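Local coordinates for type III effector Xcv3220-like C-terminal domain-containing protein (PDB 4FC9), which is a type III effector (XopL) secreted into plant host cells, whose all-helical C-terminal domain, held here, probably acts as an E3 ubiquitin ligase, at residues L94-D99 against E166-A171. Residues are numbered along the deposited sequence; the frame is centred on the assembly and turned at random.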
ATOM      1  N   LEU A  94       9.608   6.502   1.976  1.00 24.14           N
ATOM      2  CA  LEU A  94       9.332   7.071   0.662  1.00 25.94           C
ATOM      3  C   LEU A  94      10.445   6.750  -0.331  1.00 25.88           C
ATOM      4  O   LEU A  94      10.191   6.529  -1.517  1.00 26.61           O
ATOM      5  CB  LEU A  94       9.106   8.579   0.774  1.00 26.48           C
ATOM      6  CG  LEU A  94       7.925   8.963   1.671  1.00 25.01           C
ATOM      7  CD1 LEU A  94       7.880  10.467   1.908  1.00 25.67           C
ATOM      8  CD2 LEU A  94       6.611   8.465   1.077  1.00 22.37           C
ATOM      9  N   GLN A  95      11.677   6.710   0.166  1.00 26.23           N
ATOM     10  CA  GLN A  95      12.821   6.319  -0.651  1.00 29.54           C
ATOM     11  C   GLN A  95      12.661   4.883  -1.150  1.00 29.67           C
ATOM     12  O   GLN A  95      12.921   4.603  -2.318  1.00 33.68           O
ATOM     13  CB  GLN A  95      14.121   6.458   0.142  1.00 33.13           C
ATOM     14  CG  GLN A  95      15.366   6.674  -0.711  1.00 45.25           C
ATOM     15  CD  GLN A  95      15.573   8.128  -1.116  1.00 50.48           C
ATOM     16  OE1 GLN A  95      16.185   8.914  -0.383  1.00 49.11           O
ATOM     17  NE2 GLN A  95      15.077   8.487  -2.295  1.00 51.29           N
ATOM     18  N   ARG A  96      12.224   3.979  -0.273  1.00 33.07           N
ATOM     19  CA  ARG A  96      12.016   2.577  -0.651  1.00 31.70           C
ATOM     20  C   ARG A  96      10.905   2.429  -1.682  1.00 27.12           C
ATOM     21  O   ARG A  96      10.990   1.595  -2.590  1.00 30.56           O
ATOM     22  CB  ARG A  96      11.699   1.712   0.570  1.00 24.81           C
ATOM     23  CG  ARG A  96      12.851   1.539   1.535  1.00 26.17           C
ATOM     24  CD  ARG A  96      14.013   0.802   0.898  1.00 28.10           C
ATOM     25  NE  ARG A  96      14.936   0.300   1.911  1.00 29.86           N
ATOM     26  CZ  ARG A  96      16.176  -0.103   1.661  1.00 35.73           C
ATOM     27  NH1 ARG A  96      16.945  -0.550   2.647  1.00 38.73           N
ATOM     28  NH2 ARG A  96      16.651  -0.056   0.426  1.00 34.81           N
ATOM     29  N   VAL A  97       9.858   3.229  -1.531  1.00 24.56           N
ATOM     30  CA  VAL A  97       8.765   3.207  -2.488  1.00 26.39           C
ATOM     31  C   VAL A  97       9.276   3.610  -3.867  1.00 28.38           C
ATOM     32  O   VAL A  97       8.945   2.973  -4.866  1.00 31.76           O
ATOM     33  CB  VAL A  97       7.612   4.132  -2.062  1.00 27.36           C
ATOM     34  CG1 VAL A  97       6.564   4.228  -3.168  1.00 26.01           C
ATOM     35  CG2 VAL A  97       6.989   3.641  -0.767  1.00 24.16           C
ATOM     36  N   SER A  98      10.096   4.659  -3.916  1.00 29.52           N
ATOM     37  CA  SER A  98      10.684   5.107  -5.176  1.00 29.27           C
ATOM     38  C   SER A  98      11.602   4.050  -5.758  1.00 32.32           C
ATOM     39  O   SER A  98      11.666   3.876  -6.977  1.00 36.84           O
ATOM     40  CB  SER A  98      11.472   6.400  -4.982  1.00 35.40           C
ATOM     41  OG  SER A  98      10.604   7.511  -4.910  1.00 42.05           O
ATOM     42  N   ASP A  99      12.321   3.353  -4.883  1.00 30.36           N
ATOM     43  CA  ASP A  99      13.239   2.316  -5.326  1.00 33.11           C
ATOM     44  C   ASP A  99      12.490   1.176  -5.987  1.00 34.15           C
ATOM     45  O   ASP A  99      12.938   0.624  -6.990  1.00 35.73           O
ATOM     46  CB  ASP A  99      14.067   1.788  -4.158  1.00 37.58           C
ATOM     47  CG  ASP A  99      15.062   2.804  -3.649  1.00 43.68           C
ATOM     48  OD1 ASP A  99      15.223   3.861  -4.300  1.00 42.82           O
ATOM     49  OD2 ASP A  99      15.688   2.541  -2.600  1.00 46.71           O
ATOM     50  N   GLU A 166       5.310  -4.505   3.608  1.00 22.00           N
ATOM     51  CA  GLU A 166       5.730  -5.897   3.676  1.00 21.44           C
ATOM     52  C   GLU A 166       6.565  -6.296   2.452  1.00 20.59           C
ATOM     53  O   GLU A 166       7.475  -7.115   2.558  1.00 24.55           O
ATOM     54  CB  GLU A 166       4.526  -6.827   3.862  1.00 23.48           C
ATOM     55  CG  GLU A 166       3.788  -6.620   5.187  1.00 25.60           C
ATOM     56  CD  GLU A 166       4.693  -6.760   6.398  1.00 27.32           C
ATOM     57  OE1 GLU A 166       5.407  -7.782   6.485  1.00 31.24           O
ATOM     58  OE2 GLU A 166       4.696  -5.849   7.256  1.00 24.55           O
ATOM     59  N   LEU A 167       6.263  -5.710   1.297  1.00 20.32           N
ATOM     60  CA  LEU A 167       7.070  -5.946   0.101  1.00 23.08           C
ATOM     61  C   LEU A 167       8.457  -5.308   0.235  1.00 26.19           C
ATOM     62  O   LEU A 167       9.459  -5.877  -0.204  1.00 28.36           O
ATOM     63  CB  LEU A 167       6.353  -5.448  -1.160  1.00 20.32           C
ATOM     64  CG  LEU A 167       5.119  -6.243  -1.607  1.00 18.26           C
ATOM     65  CD1 LEU A 167       4.409  -5.547  -2.757  1.00 18.60           C
ATOM     66  CD2 LEU A 167       5.489  -7.667  -1.999  1.00 21.88           C
ATOM     67  N   ILE A 168       8.509  -4.131   0.852  1.00 26.08           N
ATOM     68  CA  ILE A 168       9.776  -3.460   1.129  1.00 26.77           C
ATOM     69  C   ILE A 168      10.666  -4.315   2.031  1.00 28.24           C
ATOM     70  O   ILE A 168      11.853  -4.487   1.757  1.00 29.73           O
ATOM     71  CB  ILE A 168       9.550  -2.068   1.764  1.00 24.43           C
ATOM     72  CG1 ILE A 168       9.013  -1.091   0.716  1.00 23.51           C
ATOM     73  CG2 ILE A 168      10.836  -1.535   2.366  1.00 27.58           C
ATOM     74  CD1 ILE A 168       8.500   0.214   1.287  1.00 23.28           C
ATOM     75  N   VAL A 169      10.080  -4.868   3.091  1.00 30.35           N
ATOM     76  CA  VAL A 169      10.822  -5.686   4.047  1.00 27.41           C
ATOM     77  C   VAL A 169      11.248  -7.031   3.459  1.00 26.47           C
ATOM     78  O   VAL A 169      12.295  -7.571   3.807  1.00 28.15           O
ATOM     79  CB  VAL A 169      10.013  -5.895   5.343  1.00 30.01           C
ATOM     80  CG1 VAL A 169      10.697  -6.890   6.270  1.00 31.29           C
ATOM     81  CG2 VAL A 169       9.812  -4.564   6.042  1.00 29.34           C
ATOM     82  N   HIS A 170      10.444  -7.568   2.551  1.00 25.85           N
ATOM     83  CA  HIS A 170      10.832  -8.800   1.887  1.00 26.15           C
ATOM     84  C   HIS A 170      12.070  -8.567   1.033  1.00 28.88           C
ATOM     85  O   HIS A 170      12.996  -9.382   1.013  1.00 31.81           O
ATOM     86  CB  HIS A 170       9.706  -9.334   1.009  1.00 28.04           C
ATOM     87  CG  HIS A 170      10.007 -10.675   0.424  1.00 34.10           C
ATOM     88  ND1 HIS A 170      10.646 -10.832  -0.785  1.00 40.15           N
ATOM     89  CD2 HIS A 170       9.795 -11.924   0.904  1.00 37.44           C
ATOM     90  CE1 HIS A 170      10.803 -12.121  -1.033  1.00 44.90           C
ATOM     91  NE2 HIS A 170      10.290 -12.804  -0.025  1.00 42.12           N
ATOM     92  N   ALA A 171      12.078  -7.439   0.333  1.00 30.66           N
ATOM     93  CA  ALA A 171      13.195  -7.066  -0.516  1.00 29.17           C
ATOM     94  C   ALA A 171      14.410  -6.657   0.309  1.00 31.49           C
ATOM     95  O   ALA A 171      15.542  -6.955  -0.059  1.00 34.38           O
ATOM     96  CB  ALA A 171      12.789  -5.950  -1.465  1.00 26.87           C
TER
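Arg96 meets Ile168 where helix 91-101 packs on helix 152-171, a helix-helix interface within the all-helical, bilobal C-terminal domain of this effector. The approach is close: Arg96 CA and Ile168 CA are 6.7 Å apart, and the CA-CB bond of each is directed at the other helix.

Followed outward from the backbone, Arg96 is apolar first and polar last. Its CB lies 3.6 Å from Ile168 CD1, and the other branch of the isoleucine is nearly as near, with Ile168 CG2 at 3.8 Å from the same CB. One carbon further, Arg96 CG keeps contact with Ile168 CG2 alone, again at 3.8 Å. A bend at chi2 (-64°) then turns the arginine out of line with its first carbons, and beyond CG the chain draws away from the isoleucine. The guanidinium end is engaged elsewhere: NE forms a salt bridge with Asp175, past the end of helix 152-171. The aliphatic root therefore packs on one residue of that helix while the charged end is tied to the chain that follows it.

Ile168 answers with its longer branch extended, CD1 anti to CA (chi2 168°), which carries the terminal methyl up to the partner helix. There it has a second, looser neighbour in buried Val97. The same side chain also touches Phe93 and Met100, so its four partners are spaced i, i+3, i+4 and i+7 along helix 91-101, the pattern of a knob set in a hole. No hydrogen bond links the two segments, and just 125 Å² is buried between them, consistent with a small, purely apolar contact. Its outer limit is a methyl-methyl approach, Val97 CG2 to Ile168 CD1 at 4.3 Å.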